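Local coordinates for VP1 (Polyomavirus HPyV7, PDB 4PCH), which builds the pentameric capsomers of the polyomavirus coat as its major capsid protein and probably mediates attachment to host cells, this chain being the jelly-roll part, at residues B[21-27]-B[63-69]; B[83-89]-B[263-269]; B[89-95]-B[256-262]; B[119-125]-B[183-189]. All coordinates share one frame; numbering follows the deposited sequence.

Interaction 1: B[21-27]-B[63-69]; sequences YKVEAVL and VAVINLP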
# COMPACT_ATOMS: atom_id res chain seq x y z
N TYR B 21 -14.79 23.90 -23.49
CA TYR B 21 -14.85 22.79 -24.44
C TYR B 21 -14.20 21.60 -23.77
O TYR B 21 -13.22 21.75 -23.06
CB TYR B 21 -14.10 23.12 -25.73
CG TYR B 21 -14.02 22.00 -26.76
CD1 TYR B 21 -15.10 21.67 -27.55
CD2 TYR B 21 -12.85 21.27 -26.94
CE1 TYR B 21 -15.02 20.65 -28.49
CE2 TYR B 21 -12.75 20.28 -27.89
CZ TYR B 21 -13.84 19.96 -28.65
OH TYR B 21 -13.74 18.95 -29.58
N LYS B 22 -14.76 20.43 -24.02
CA LYS B 22 -14.14 19.23 -23.53
C LYS B 22 -14.01 18.26 -24.69
O LYS B 22 -14.85 18.24 -25.60
CB LYS B 22 -14.91 18.63 -22.34
CG LYS B 22 -16.40 18.51 -22.51
CD LYS B 22 -17.05 18.11 -21.20
CE LYS B 22 -18.56 18.12 -21.32
NZ LYS B 22 -19.24 17.96 -20.00
N VAL B 23 -12.97 17.47 -24.66
CA VAL B 23 -12.80 16.48 -25.70
C VAL B 23 -12.34 15.17 -25.09
O VAL B 23 -11.69 15.16 -24.06
CB VAL B 23 -11.84 16.98 -26.77
CG1 VAL B 23 -10.45 17.23 -26.19
CG2 VAL B 23 -11.80 16.02 -27.95
N GLU B 24 -12.69 14.07 -25.77
CA GLU B 24 -12.37 12.70 -25.30
C GLU B 24 -11.51 12.01 -26.35
O GLU B 24 -11.65 12.29 -27.55
CB GLU B 24 -13.64 11.88 -25.09
CG GLU B 24 -14.48 12.34 -23.89
CD GLU B 24 -15.72 11.49 -23.59
OE1 GLU B 24 -15.98 10.45 -24.25
OE2 GLU B 24 -16.45 11.87 -22.64
N ALA B 25 -10.68 11.09 -25.91
CA ALA B 25 -9.93 10.24 -26.82
C ALA B 25 -9.56 8.97 -26.09
O ALA B 25 -9.43 8.96 -24.86
CB ALA B 25 -8.67 10.94 -27.30
N VAL B 26 -9.40 7.89 -26.87
CA VAL B 26 -8.80 6.68 -26.33
C VAL B 26 -7.53 6.37 -27.13
O VAL B 26 -7.60 6.15 -28.33
CB VAL B 26 -9.73 5.48 -26.40
CG1 VAL B 26 -9.03 4.25 -25.84
CG2 VAL B 26 -11.03 5.78 -25.67
N LEU B 27 -6.40 6.42 -26.44
CA LEU B 27 -5.08 6.14 -27.02
C LEU B 27 -4.93 4.64 -26.93
O LEU B 27 -5.12 4.04 -25.88
CB LEU B 27 -3.93 6.81 -26.30
CG LEU B 27 -3.60 8.26 -26.71
CD1 LEU B 27 -4.83 9.13 -26.48
CD2 LEU B 27 -2.38 8.83 -26.01
N VAL B 63 0.63 8.18 -28.83
CA VAL B 63 0.43 9.62 -28.91
C VAL B 63 -0.87 9.91 -29.65
O VAL B 63 -1.25 9.19 -30.59
CB VAL B 63 1.60 10.35 -29.61
CG1 VAL B 63 2.88 10.24 -28.79
CG2 VAL B 63 1.84 9.80 -30.99
N ALA B 64 -1.50 11.00 -29.27
CA ALA B 64 -2.63 11.54 -30.01
C ALA B 64 -2.50 13.05 -30.00
O ALA B 64 -2.06 13.61 -29.00
CB ALA B 64 -3.95 11.11 -29.41
N VAL B 65 -2.86 13.67 -31.12
CA VAL B 65 -2.91 15.12 -31.23
C VAL B 65 -4.34 15.47 -31.62
O VAL B 65 -4.80 15.12 -32.72
CB VAL B 65 -1.92 15.70 -32.24
CG1 VAL B 65 -1.91 17.22 -32.13
CG2 VAL B 65 -0.52 15.18 -31.99
N ILE B 66 -5.02 16.14 -30.70
CA ILE B 66 -6.45 16.38 -30.80
C ILE B 66 -6.66 17.86 -31.12
O ILE B 66 -6.28 18.72 -30.34
CB ILE B 66 -7.19 16.06 -29.47
CG1 ILE B 66 -6.85 14.66 -28.93
CG2 ILE B 66 -8.69 16.20 -29.67
CD1 ILE B 66 -7.04 13.55 -29.93
N ASN B 67 -7.28 18.13 -32.26
CA ASN B 67 -7.55 19.50 -32.64
C ASN B 67 -8.68 20.11 -31.78
O ASN B 67 -9.65 19.46 -31.43
CB ASN B 67 -7.87 19.59 -34.13
CG ASN B 67 -6.71 19.11 -35.01
OD1 ASN B 67 -5.53 19.32 -34.70
ND2 ASN B 67 -7.04 18.47 -36.11
N LEU B 68 -8.53 21.37 -31.42
CA LEU B 68 -9.53 22.08 -30.63
C LEU B 68 -10.25 23.04 -31.56
O LEU B 68 -9.75 23.36 -32.61
CB LEU B 68 -8.84 22.84 -29.50
CG LEU B 68 -8.01 21.92 -28.60
CD1 LEU B 68 -7.16 22.73 -27.65
CD2 LEU B 68 -8.89 20.97 -27.81
N PRO B 69 -11.41 23.55 -31.14
CA PRO B 69 -12.13 24.44 -32.04
C PRO B 69 -11.41 25.74 -32.34
O PRO B 69 -10.69 26.24 -31.48
CB PRO B 69 -13.44 24.71 -31.29
CG PRO B 69 -13.58 23.59 -30.33
CD PRO B 69 -12.18 23.23 -29.93
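Tyr21 and Pro69 close one end of a row of apolar side chains that joins strand 21-27 to residues 63-69. With CG anti to the backbone N (chi1 176°), the tyrosine reaches out from CB over the proline: CD1 and CE1 lie over Pro69 CG, CD2 and CE2 over Pro69 CD, and CZ at the far end sits above both proline carbons. Leu68 CD2 lies beside the ring, 3.9 Å from Tyr21 CE2. The result is a CH-pi contact: Pro69 CD stands 3.6 Å from the ring centroid, only 12° off its normal. Further along, Val23 CG2 touches Ile66 CG2 at 3.6 Å, while the other arm of the isoleucine carries CD1 to Ala25 CB, 4.0 Å away. Leu27 ends the row, its CD1 resting on Ala64 CB at 3.6 Å. Alternate residues of 21-27 point the other way, where Glu24 forms a salt bridge with Arg263. The strand axes run nearly antiparallel, 7.7 Å apart at their closest, too far for direct backbone pairing. Two strands of the VP1 jelly roll thus face each other across its apolar interior, each hydrogen-bonded to another strand, 21-27 to 253-271 and Ala64 to Leu227.

Interaction 2: B[83-89]-B[263-269]; sequences WEAYRLE and RVHCRQR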
# COMPACT_ATOMS: atom_id res chain seq x y z
N TRP B 83 -7.06 28.24 -25.93
CA TRP B 83 -7.63 27.21 -25.08
C TRP B 83 -6.63 26.83 -23.99
O TRP B 83 -5.44 26.62 -24.27
CB TRP B 83 -7.98 25.97 -25.87
CG TRP B 83 -9.13 26.16 -26.80
CD1 TRP B 83 -9.09 26.12 -28.17
CD2 TRP B 83 -10.51 26.33 -26.44
NE1 TRP B 83 -10.35 26.30 -28.68
CE2 TRP B 83 -11.23 26.43 -27.64
CE3 TRP B 83 -11.19 26.44 -25.22
CZ2 TRP B 83 -12.62 26.63 -27.66
CZ3 TRP B 83 -12.56 26.62 -25.24
CH2 TRP B 83 -13.26 26.71 -26.45
N GLU B 84 -7.12 26.77 -22.76
CA GLU B 84 -6.36 26.35 -21.59
C GLU B 84 -6.98 25.07 -21.01
O GLU B 84 -8.16 25.07 -20.62
CB GLU B 84 -6.38 27.47 -20.54
CG GLU B 84 -5.72 27.15 -19.22
CD GLU B 84 -6.10 28.11 -18.10
OE1 GLU B 84 -6.97 28.99 -18.33
OE2 GLU B 84 -5.55 27.97 -16.98
N ALA B 85 -6.19 24.00 -20.96
CA ALA B 85 -6.67 22.74 -20.42
C ALA B 85 -6.35 22.74 -18.93
O ALA B 85 -5.19 22.79 -18.54
CB ALA B 85 -6.02 21.56 -21.12
N TYR B 86 -7.39 22.75 -18.10
CA TYR B 86 -7.24 22.96 -16.65
C TYR B 86 -7.50 21.70 -15.82
O TYR B 86 -7.20 21.68 -14.63
CB TYR B 86 -8.12 24.12 -16.17
CG TYR B 86 -9.60 23.93 -16.41
CD1 TYR B 86 -10.19 24.34 -17.59
CD2 TYR B 86 -10.40 23.32 -15.45
CE1 TYR B 86 -11.55 24.16 -17.81
CE2 TYR B 86 -11.75 23.14 -15.66
CZ TYR B 86 -12.33 23.55 -16.83
OH TYR B 86 -13.67 23.34 -16.99
N ARG B 87 -8.01 20.65 -16.44
CA ARG B 87 -8.38 19.44 -15.70
C ARG B 87 -8.50 18.32 -16.70
O ARG B 87 -8.89 18.54 -17.84
CB ARG B 87 -9.72 19.68 -14.98
CG ARG B 87 -10.40 18.51 -14.30
CD ARG B 87 -11.43 18.98 -13.26
NE ARG B 87 -12.68 19.52 -13.83
CZ ARG B 87 -13.69 18.77 -14.29
NH1 ARG B 87 -13.62 17.45 -14.30
NH2 ARG B 87 -14.78 19.35 -14.78
N LEU B 88 -8.14 17.11 -16.28
CA LEU B 88 -8.44 15.95 -17.11
C LEU B 88 -8.90 14.78 -16.26
O LEU B 88 -8.64 14.73 -15.06
CB LEU B 88 -7.27 15.56 -17.99
CG LEU B 88 -6.00 14.96 -17.41
CD1 LEU B 88 -6.16 13.50 -16.98
CD2 LEU B 88 -4.86 15.07 -18.41
N GLU B 89 -9.58 13.84 -16.92
CA GLU B 89 -9.80 12.50 -16.36
C GLU B 89 -9.04 11.55 -17.24
O GLU B 89 -9.02 11.70 -18.45
CB GLU B 89 -11.28 12.11 -16.33
CG GLU B 89 -12.14 12.89 -15.35
CD GLU B 89 -12.47 14.27 -15.85
OE1 GLU B 89 -13.03 14.36 -16.96
OE2 GLU B 89 -12.19 15.28 -15.15
N ARG B 263 -10.29 12.52 -20.88
CA ARG B 263 -11.24 13.61 -21.12
C ARG B 263 -10.54 14.90 -20.67
O ARG B 263 -10.14 15.03 -19.52
CB ARG B 263 -12.54 13.43 -20.32
CG ARG B 263 -13.57 14.53 -20.59
CD ARG B 263 -14.84 14.39 -19.77
NE ARG B 263 -15.51 13.09 -19.88
CZ ARG B 263 -15.41 12.08 -19.01
NH1 ARG B 263 -16.09 10.96 -19.25
NH2 ARG B 263 -14.60 12.13 -17.94
N VAL B 264 -10.39 15.85 -21.58
CA VAL B 264 -9.62 17.06 -21.28
C VAL B 264 -10.60 18.22 -21.26
O VAL B 264 -11.36 18.42 -22.23
CB VAL B 264 -8.53 17.31 -22.36
CG1 VAL B 264 -7.76 18.59 -22.06
CG2 VAL B 264 -7.54 16.15 -22.42
N HIS B 265 -10.60 18.98 -20.16
CA HIS B 265 -11.48 20.13 -20.02
C HIS B 265 -10.74 21.41 -20.27
O HIS B 265 -9.70 21.66 -19.68
CB HIS B 265 -12.05 20.16 -18.62
CG HIS B 265 -12.76 18.90 -18.25
ND1 HIS B 265 -14.14 18.79 -18.28
CD2 HIS B 265 -12.30 17.70 -17.85
CE1 HIS B 265 -14.48 17.57 -17.91
NE2 HIS B 265 -13.39 16.89 -17.65
N CYS B 266 -11.30 22.23 -21.15
CA CYS B 266 -10.66 23.48 -21.62
C CYS B 266 -11.55 24.69 -21.38
O CYS B 266 -12.78 24.60 -21.42
CB CYS B 266 -10.36 23.41 -23.10
SG CYS B 266 -9.26 22.06 -23.56
N ARG B 267 -10.90 25.81 -21.12
CA ARG B 267 -11.55 27.13 -21.05
C ARG B 267 -10.66 28.08 -21.85
O ARG B 267 -9.61 27.69 -22.35
CB ARG B 267 -11.71 27.62 -19.60
CG ARG B 267 -10.39 27.85 -18.88
CD ARG B 267 -10.54 27.91 -17.37
NE ARG B 267 -9.22 27.98 -16.74
CZ ARG B 267 -8.97 27.64 -15.47
NH1 ARG B 267 -9.96 27.26 -14.65
NH2 ARG B 267 -7.72 27.71 -15.02
N GLN B 268 -11.08 29.32 -22.01
CA GLN B 268 -10.29 30.29 -22.75
C GLN B 268 -9.51 31.19 -21.81
O GLN B 268 -10.02 31.63 -20.78
CB GLN B 268 -11.18 31.08 -23.68
CG GLN B 268 -11.78 30.22 -24.77
CD GLN B 268 -12.65 30.98 -25.76
OE1 GLN B 268 -12.77 32.21 -25.72
NE2 GLN B 268 -13.24 30.24 -26.69
N ARG B 269 -8.30 31.53 -22.23
CA ARG B 269 -7.38 32.36 -21.45
C ARG B 269 -6.74 33.37 -22.39
O ARG B 269 -6.29 33.00 -23.48
CB ARG B 269 -6.32 31.45 -20.83
CG ARG B 269 -5.20 32.13 -20.03
CD ARG B 269 -5.66 32.65 -18.69
NE ARG B 269 -5.69 31.57 -17.71
CZ ARG B 269 -5.47 31.70 -16.40
NH1 ARG B 269 -5.53 30.63 -15.63
NH2 ARG B 269 -5.20 32.89 -15.87
O HOH W 1 -14.38 22.97 -19.70
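An extended Glu84, its CG anti to the backbone N (chi1 176°), brings its carboxylate between Arg267, which rises straight from CG to NE, and Arg269, which doubles back through bends at chi2 and chi3. Each arginine grips it side-on with two nitrogens. Arg267 NE and Arg269 NE both lie 2.9 Å from Glu84 OE1 and arrive from opposite faces of the carboxylate; Arg267 NH2 and Arg269 NH1 do likewise at OE2, which also accepts from the backbone N of Gly217. This clamp should favour the ionised acid. The Arg267 guanidinium also lies flat on Tyr86, planes 9° apart, whereas His265 CB covers the other ring face. A water bridges Tyr86 OH and Cys266 O.

Residues 83-89 and 263-269 are antiparallel neighbours in the VP1 jelly roll, and a beta bulge between Ala85 and Arg87 shifts their register by one residue. Beyond it, His265 NE2 donates to the syn lone pair of Glu89 OE1 at 2.6 Å, in the imidazole plane. Arg263 NH2 meets the same oxygen on the anti side, somewhat out of the carboxylate plane. Arg87 stacks over the imidazole, centres 3.8 Å apart, while its NH1 bridges to Glu89 OE2 at 2.7 Å; its NH2 forms a salt bridge with Glu213 of a neighbouring subunit. On the face with Ala85 and Cys266, Gln268 CG sits 4.0 Å from the centroid of the six-membered ring of Trp83, whose NE1 bonds Pro69 O.

Interaction 3: B[89-95]-B[256-262]; sequences ETELLFA and AGYGRFF
Phe261 O is gripped by two donors from the opposing strand, Thr90 OG1 at 2.8 Å and, by a longer bond, Glu91 N, which reach it from opposite faces of the carbonyl plane. Thr90 OG1, placed anti to its own backbone nitrogen (chi1 -176°), accepts in turn from Arg260 NH1 at 3.0 Å, the oxygen lying in the guanidinium plane and the N-H pointing almost straight at it (166°). The same hydroxyl oxygen stands over the centre of the Phe262 ring. A bend at chi3 sets the Arg260 guanidinium against strand 89-93, one face toward Leu92 CB; NH1 also donates to a water, and NH2 forms a salt bridge with Asp231 of strand 224-236.

The pair continues the antiparallel ladder between strands 79-93 and 253-271 of the jelly roll. Leu93 N donates to Gly259 O at 3.0 Å, and Tyr258 N returns a bond to Leu93 O at 2.9 Å. Leu93 CD1 packs over the backbone of Gly259 and against Phe261 CB. Next to these bonds, the edge of Phe94 is directed at the face of Tyr258, with centroids 5.4 Å apart and planes inclined at 51°; Tyr258 OH is bonded to Gln97. Beside Phe261 runs the extended Glu91, whose OE1 is hydrogen-bonded to Tyr186 OH of a neighbouring subunit.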
# COMPACT_ATOMS: atom_id res chain seq x y z
N GLU B 89 -9.58 13.84 -16.92
CA GLU B 89 -9.80 12.50 -16.36
C GLU B 89 -9.04 11.55 -17.24
O GLU B 89 -9.02 11.70 -18.45
CB GLU B 89 -11.28 12.11 -16.33
CG GLU B 89 -12.14 12.89 -15.35
CD GLU B 89 -12.47 14.27 -15.85
OE1 GLU B 89 -13.03 14.36 -16.96
OE2 GLU B 89 -12.19 15.28 -15.15
N THR B 90 -8.41 10.54 -16.65
CA THR B 90 -7.78 9.50 -17.47
C THR B 90 -8.02 8.15 -16.80
O THR B 90 -8.05 8.07 -15.56
CB THR B 90 -6.28 9.78 -17.73
OG1 THR B 90 -5.75 8.75 -18.62
CG2 THR B 90 -5.47 9.81 -16.41
N GLU B 91 -8.26 7.10 -17.60
CA GLU B 91 -8.57 5.77 -17.10
C GLU B 91 -7.91 4.73 -17.99
O GLU B 91 -7.95 4.84 -19.21
CB GLU B 91 -10.08 5.43 -17.17
CG GLU B 91 -11.08 6.32 -16.46
CD GLU B 91 -12.53 5.88 -16.71
OE1 GLU B 91 -12.83 4.62 -16.72
OE2 GLU B 91 -13.37 6.81 -16.88
N LEU B 92 -7.31 3.71 -17.39
CA LEU B 92 -6.83 2.56 -18.13
C LEU B 92 -7.96 1.56 -18.35
O LEU B 92 -8.74 1.27 -17.45
CB LEU B 92 -5.73 1.86 -17.30
CG LEU B 92 -4.95 0.74 -17.98
CD1 LEU B 92 -4.32 1.19 -19.28
CD2 LEU B 92 -3.86 0.28 -17.01
N LEU B 93 -8.04 1.02 -19.56
CA LEU B 93 -9.00 -0.01 -19.89
C LEU B 93 -8.32 -1.37 -19.81
O LEU B 93 -7.31 -1.63 -20.50
CB LEU B 93 -9.57 0.20 -21.30
CG LEU B 93 -10.44 1.47 -21.46
CD1 LEU B 93 -9.68 2.70 -21.89
CD2 LEU B 93 -11.56 1.21 -22.42
N PHE B 94 -8.84 -2.25 -18.96
CA PHE B 94 -8.21 -3.56 -18.78
C PHE B 94 -9.16 -4.52 -18.09
O PHE B 94 -10.02 -4.08 -17.32
CB PHE B 94 -6.91 -3.44 -17.97
CG PHE B 94 -6.02 -4.63 -18.07
CD1 PHE B 94 -5.50 -5.00 -19.30
CD2 PHE B 94 -5.73 -5.42 -16.95
CE1 PHE B 94 -4.70 -6.11 -19.42
CE2 PHE B 94 -4.93 -6.55 -17.08
CZ PHE B 94 -4.41 -6.88 -18.31
N ALA B 95 -9.06 -5.79 -18.42
CA ALA B 95 -9.84 -6.87 -17.83
C ALA B 95 -8.92 -7.89 -17.16
O ALA B 95 -7.74 -8.03 -17.53
CB ALA B 95 -10.67 -7.54 -18.89
N ALA B 256 -0.06 -5.09 -22.71
CA ALA B 256 -0.37 -3.69 -22.51
C ALA B 256 -1.83 -3.51 -22.13
O ALA B 256 -2.64 -4.42 -22.22
CB ALA B 256 -0.06 -2.90 -23.79
N GLY B 257 -2.17 -2.32 -21.66
CA GLY B 257 -3.59 -1.96 -21.52
C GLY B 257 -4.29 -2.03 -22.86
O GLY B 257 -3.67 -1.99 -23.90
N TYR B 258 -5.62 -2.18 -22.82
CA TYR B 258 -6.42 -2.19 -24.02
C TYR B 258 -6.56 -0.82 -24.66
O TYR B 258 -6.96 -0.68 -25.81
CB TYR B 258 -7.81 -2.67 -23.65
CG TYR B 258 -7.90 -4.10 -23.16
CD1 TYR B 258 -6.94 -5.07 -23.48
CD2 TYR B 258 -9.04 -4.51 -22.48
CE1 TYR B 258 -7.10 -6.38 -23.07
CE2 TYR B 258 -9.22 -5.84 -22.10
CZ TYR B 258 -8.24 -6.77 -22.40
OH TYR B 258 -8.47 -8.07 -22.02
N GLY B 259 -6.31 0.19 -23.84
CA GLY B 259 -6.42 1.59 -24.25
C GLY B 259 -6.30 2.47 -23.03
O GLY B 259 -6.41 2.01 -21.88
N ARG B 260 -6.06 3.76 -23.24
CA ARG B 260 -6.07 4.76 -22.16
C ARG B 260 -6.99 5.90 -22.56
O ARG B 260 -6.74 6.58 -23.55
CB ARG B 260 -4.70 5.31 -21.74
CG ARG B 260 -4.83 6.37 -20.66
CD ARG B 260 -3.51 6.80 -20.04
NE ARG B 260 -3.00 5.79 -19.09
CZ ARG B 260 -3.36 5.71 -17.81
NH1 ARG B 260 -4.25 6.56 -17.29
NH2 ARG B 260 -2.87 4.76 -17.02
N PHE B 261 -8.06 6.04 -21.78
CA PHE B 261 -9.07 7.10 -21.95
C PHE B 261 -8.55 8.42 -21.40
O PHE B 261 -7.96 8.45 -20.34
CB PHE B 261 -10.37 6.71 -21.24
CG PHE B 261 -11.43 7.78 -21.24
CD1 PHE B 261 -12.19 8.01 -22.38
CD2 PHE B 261 -11.66 8.58 -20.11
CE1 PHE B 261 -13.17 8.98 -22.41
CE2 PHE B 261 -12.64 9.55 -20.14
CZ PHE B 261 -13.39 9.76 -21.28
N PHE B 262 -8.86 9.53 -22.09
CA PHE B 262 -8.64 10.88 -21.57
C PHE B 262 -9.88 11.70 -21.85
O PHE B 262 -10.46 11.59 -22.93
CB PHE B 262 -7.50 11.60 -22.29
CG PHE B 262 -6.12 11.04 -22.04
CD1 PHE B 262 -5.65 9.96 -22.76
CD2 PHE B 262 -5.28 11.64 -21.10
CE1 PHE B 262 -4.36 9.49 -22.57
CE2 PHE B 262 -3.98 11.18 -20.90
CZ PHE B 262 -3.52 10.09 -21.66
O HOH W 2 -5.28 6.27 -14.58

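Interaction 4: B[119-125]-B[183-189]; sequences YFWACGG and NTRYFGR
A regular antiparallel beta ladder joins strands 117-124 and 184-191 within the VP1 jelly roll. Tyr119 pairs with Arg189, Trp121 with Phe187 and Cys123 with Arg185, each through two backbone hydrogen bonds; that from Arg185 N to Cys123 O measures 2.8 Å. Past Gly124 and Thr184, a non-hydrogen-bonded pair, Gly125 N donates to Asn183 O at 3.0 Å.

With CG between the backbone N and the carbonyl carbon (chi1 63°), the indole of Trp121 folds over the partner strand. Phe187 CB lies over one face of the indole, 3.8 Å from Trp121 NE1, while Trp121 CZ3 comes to 3.5 Å from Arg185 O. In one of two conformers of Arg189, the guanidinium lies near the Tyr119 ring. Arg185 leads away instead, its NE bonding Leu210 O.

Strand 117-124 has strand 224-236 on its other side, so it is an interior strand of the sheet; the sheet runs on across the subunit boundary, because Phe187, Gly188 and Arg189 pair with a strand of a neighbouring subunit in the pentamer. Asn204 of that subunit bonds the backbone of Thr184 and Tyr186. On the face opposite Trp121, Tyr186 CB meets Ala122 CB at 3.7 Å and the tip of the Phe120 ring, CZ, at 3.9 Å. Glycines sit opposite side chains here: Gly188 faces Phe120, and Gly124 faces Thr184, whose OG1 is 3.3 Å from Gly124 CA. A water donates to Phe187 O and, weakly, to Tyr119 O.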
# COMPACT_ATOMS: atom_id res chain seq x y z
N TYR B 119 3.08 2.62 -15.99
CA TYR B 119 1.79 3.32 -16.20
C TYR B 119 2.12 4.79 -16.33
O TYR B 119 2.64 5.38 -15.41
CB TYR B 119 0.84 3.05 -15.05
CG TYR B 119 0.70 1.58 -14.78
CD1 TYR B 119 -0.13 0.79 -15.55
CD2 TYR B 119 1.42 0.96 -13.77
CE1 TYR B 119 -0.24 -0.58 -15.34
CE2 TYR B 119 1.29 -0.40 -13.52
CZ TYR B 119 0.47 -1.17 -14.33
OH TYR B 119 0.35 -2.52 -14.14
N PHE B 120 1.88 5.34 -17.51
CA PHE B 120 2.34 6.72 -17.80
C PHE B 120 1.29 7.48 -18.57
O PHE B 120 0.69 6.94 -19.49
CB PHE B 120 3.63 6.69 -18.62
CG PHE B 120 4.11 8.05 -19.03
CD1 PHE B 120 4.99 8.77 -18.23
CD2 PHE B 120 3.71 8.60 -20.25
CE1 PHE B 120 5.45 10.03 -18.60
CE2 PHE B 120 4.14 9.85 -20.63
CZ PHE B 120 5.00 10.58 -19.80
N TRP B 121 1.08 8.75 -18.19
CA TRP B 121 0.30 9.64 -19.03
C TRP B 121 0.93 11.03 -19.06
O TRP B 121 1.65 11.44 -18.12
CB TRP B 121 -1.18 9.71 -18.57
CG TRP B 121 -1.36 10.26 -17.20
CD1 TRP B 121 -1.54 9.54 -16.04
CD2 TRP B 121 -1.37 11.64 -16.82
NE1 TRP B 121 -1.63 10.39 -14.98
CE2 TRP B 121 -1.53 11.69 -15.42
CE3 TRP B 121 -1.23 12.85 -17.52
CZ2 TRP B 121 -1.56 12.89 -14.70
CZ3 TRP B 121 -1.28 14.04 -16.82
CH2 TRP B 121 -1.44 14.05 -15.41
N ALA B 122 0.65 11.74 -20.14
CA ALA B 122 1.02 13.15 -20.30
C ALA B 122 -0.02 13.88 -21.12
O ALA B 122 -0.67 13.31 -22.00
CB ALA B 122 2.41 13.32 -20.91
N CYS B 123 -0.17 15.17 -20.79
CA CYS B 123 -1.04 16.10 -21.47
C CYS B 123 -0.34 17.44 -21.59
O CYS B 123 0.10 18.02 -20.59
CB CYS B 123 -2.35 16.25 -20.68
SG CYS B 123 -3.51 17.42 -21.40
N GLY B 124 -0.23 17.96 -22.81
CA GLY B 124 0.49 19.19 -23.04
C GLY B 124 0.07 19.95 -24.29
O GLY B 124 -0.79 19.50 -25.05
N GLY B 125 0.69 21.11 -24.47
CA GLY B 125 0.43 21.96 -25.60
C GLY B 125 1.33 21.69 -26.80
O GLY B 125 1.25 22.39 -27.80
N ASN B 183 5.15 23.10 -20.56
CA ASN B 183 3.72 23.20 -20.92
C ASN B 183 3.07 21.84 -21.10
O ASN B 183 2.17 21.68 -21.91
CB ASN B 183 3.59 24.08 -22.18
CG ASN B 183 2.16 24.55 -22.44
OD1 ASN B 183 1.40 24.87 -21.51
ND2 ASN B 183 1.82 24.67 -23.72
N THR B 184 3.52 20.88 -20.28
CA THR B 184 2.97 19.53 -20.23
C THR B 184 2.91 19.12 -18.75
O THR B 184 3.77 19.53 -17.94
CB THR B 184 3.88 18.57 -21.03
OG1 THR B 184 3.75 18.86 -22.42
CG2 THR B 184 3.55 17.10 -20.77
N ARG B 185 1.87 18.35 -18.39
CA ARG B 185 1.85 17.66 -17.09
C ARG B 185 1.96 16.20 -17.36
O ARG B 185 1.36 15.68 -18.32
CB ARG B 185 0.55 17.93 -16.32
CG ARG B 185 0.20 19.39 -16.17
CD ARG B 185 1.27 20.27 -15.58
NE ARG B 185 0.68 21.59 -15.43
CZ ARG B 185 1.09 22.74 -15.95
NH1 ARG B 185 2.24 22.84 -16.62
NH2 ARG B 185 0.36 23.83 -15.74
N TYR B 186 2.75 15.49 -16.52
CA TYR B 186 2.91 14.04 -16.71
C TYR B 186 3.09 13.33 -15.39
O TYR B 186 3.44 13.95 -14.37
CB TYR B 186 4.10 13.71 -17.64
CG TYR B 186 5.45 14.12 -17.13
CD1 TYR B 186 6.13 13.35 -16.19
CD2 TYR B 186 6.07 15.28 -17.58
CE1 TYR B 186 7.37 13.73 -15.72
CE2 TYR B 186 7.31 15.66 -17.12
CZ TYR B 186 7.96 14.89 -16.19
OH TYR B 186 9.20 15.30 -15.73
N PHE B 187 2.84 12.03 -15.43
CA PHE B 187 3.01 11.16 -14.26
C PHE B 187 3.31 9.75 -14.74
O PHE B 187 2.67 9.25 -15.69
CB PHE B 187 1.72 11.11 -13.43
CG PHE B 187 1.85 10.22 -12.21
CD1 PHE B 187 2.60 10.62 -11.13
CD2 PHE B 187 1.27 8.98 -12.19
CE1 PHE B 187 2.75 9.79 -10.02
CE2 PHE B 187 1.42 8.14 -11.09
CZ PHE B 187 2.16 8.55 -10.01
N GLY B 188 4.26 9.10 -14.07
CA GLY B 188 4.59 7.73 -14.40
C GLY B 188 4.89 6.90 -13.18
O GLY B 188 5.31 7.43 -12.16
N ARG B 189 4.62 5.61 -13.29
CA ARG B 189 4.92 4.64 -12.23
C ARG B 189 5.55 3.40 -12.85
O ARG B 189 4.98 2.82 -13.77
CB ARG B 189 3.65 4.25 -11.49
CG ARG B 189 3.80 3.09 -10.50
CD ARG B 189 2.61 3.00 -9.55
NE ARG B 189 1.46 2.27 -10.08
CZ ARG B 189 1.22 0.99 -9.81
NH1 ARG B 189 2.05 0.32 -9.05
NH2 ARG B 189 0.15 0.38 -10.31
O HOH W 3 0.39 7.15 -14.76

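Interactions 2 and 3 are successive lengths of one ladder, between strands 79-93 and 253-271, and share Glu89; both are buried, yet interaction 2 is rich in salt-bridge clusters, whereas interaction 3 combines the Arg260-Thr90 chain with aromatic packing. Interaction 1 is partly buried and wholly apolar between its segments, but strand 9-27 pairs with 253-271, so Tyr21, Ala25 and Leu27 bond the backbones of Cys266, Phe262 and Arg260. Interaction 4 is a buried ladder elsewhere in the same sheet, dominated by backbone bonds; its Trp121 packs on Leu88, Thr90 and Phe262, tying it to interactions 2 and 3. All four have neighbours from other subunits, and in interaction 4 the sheet itself runs on into one.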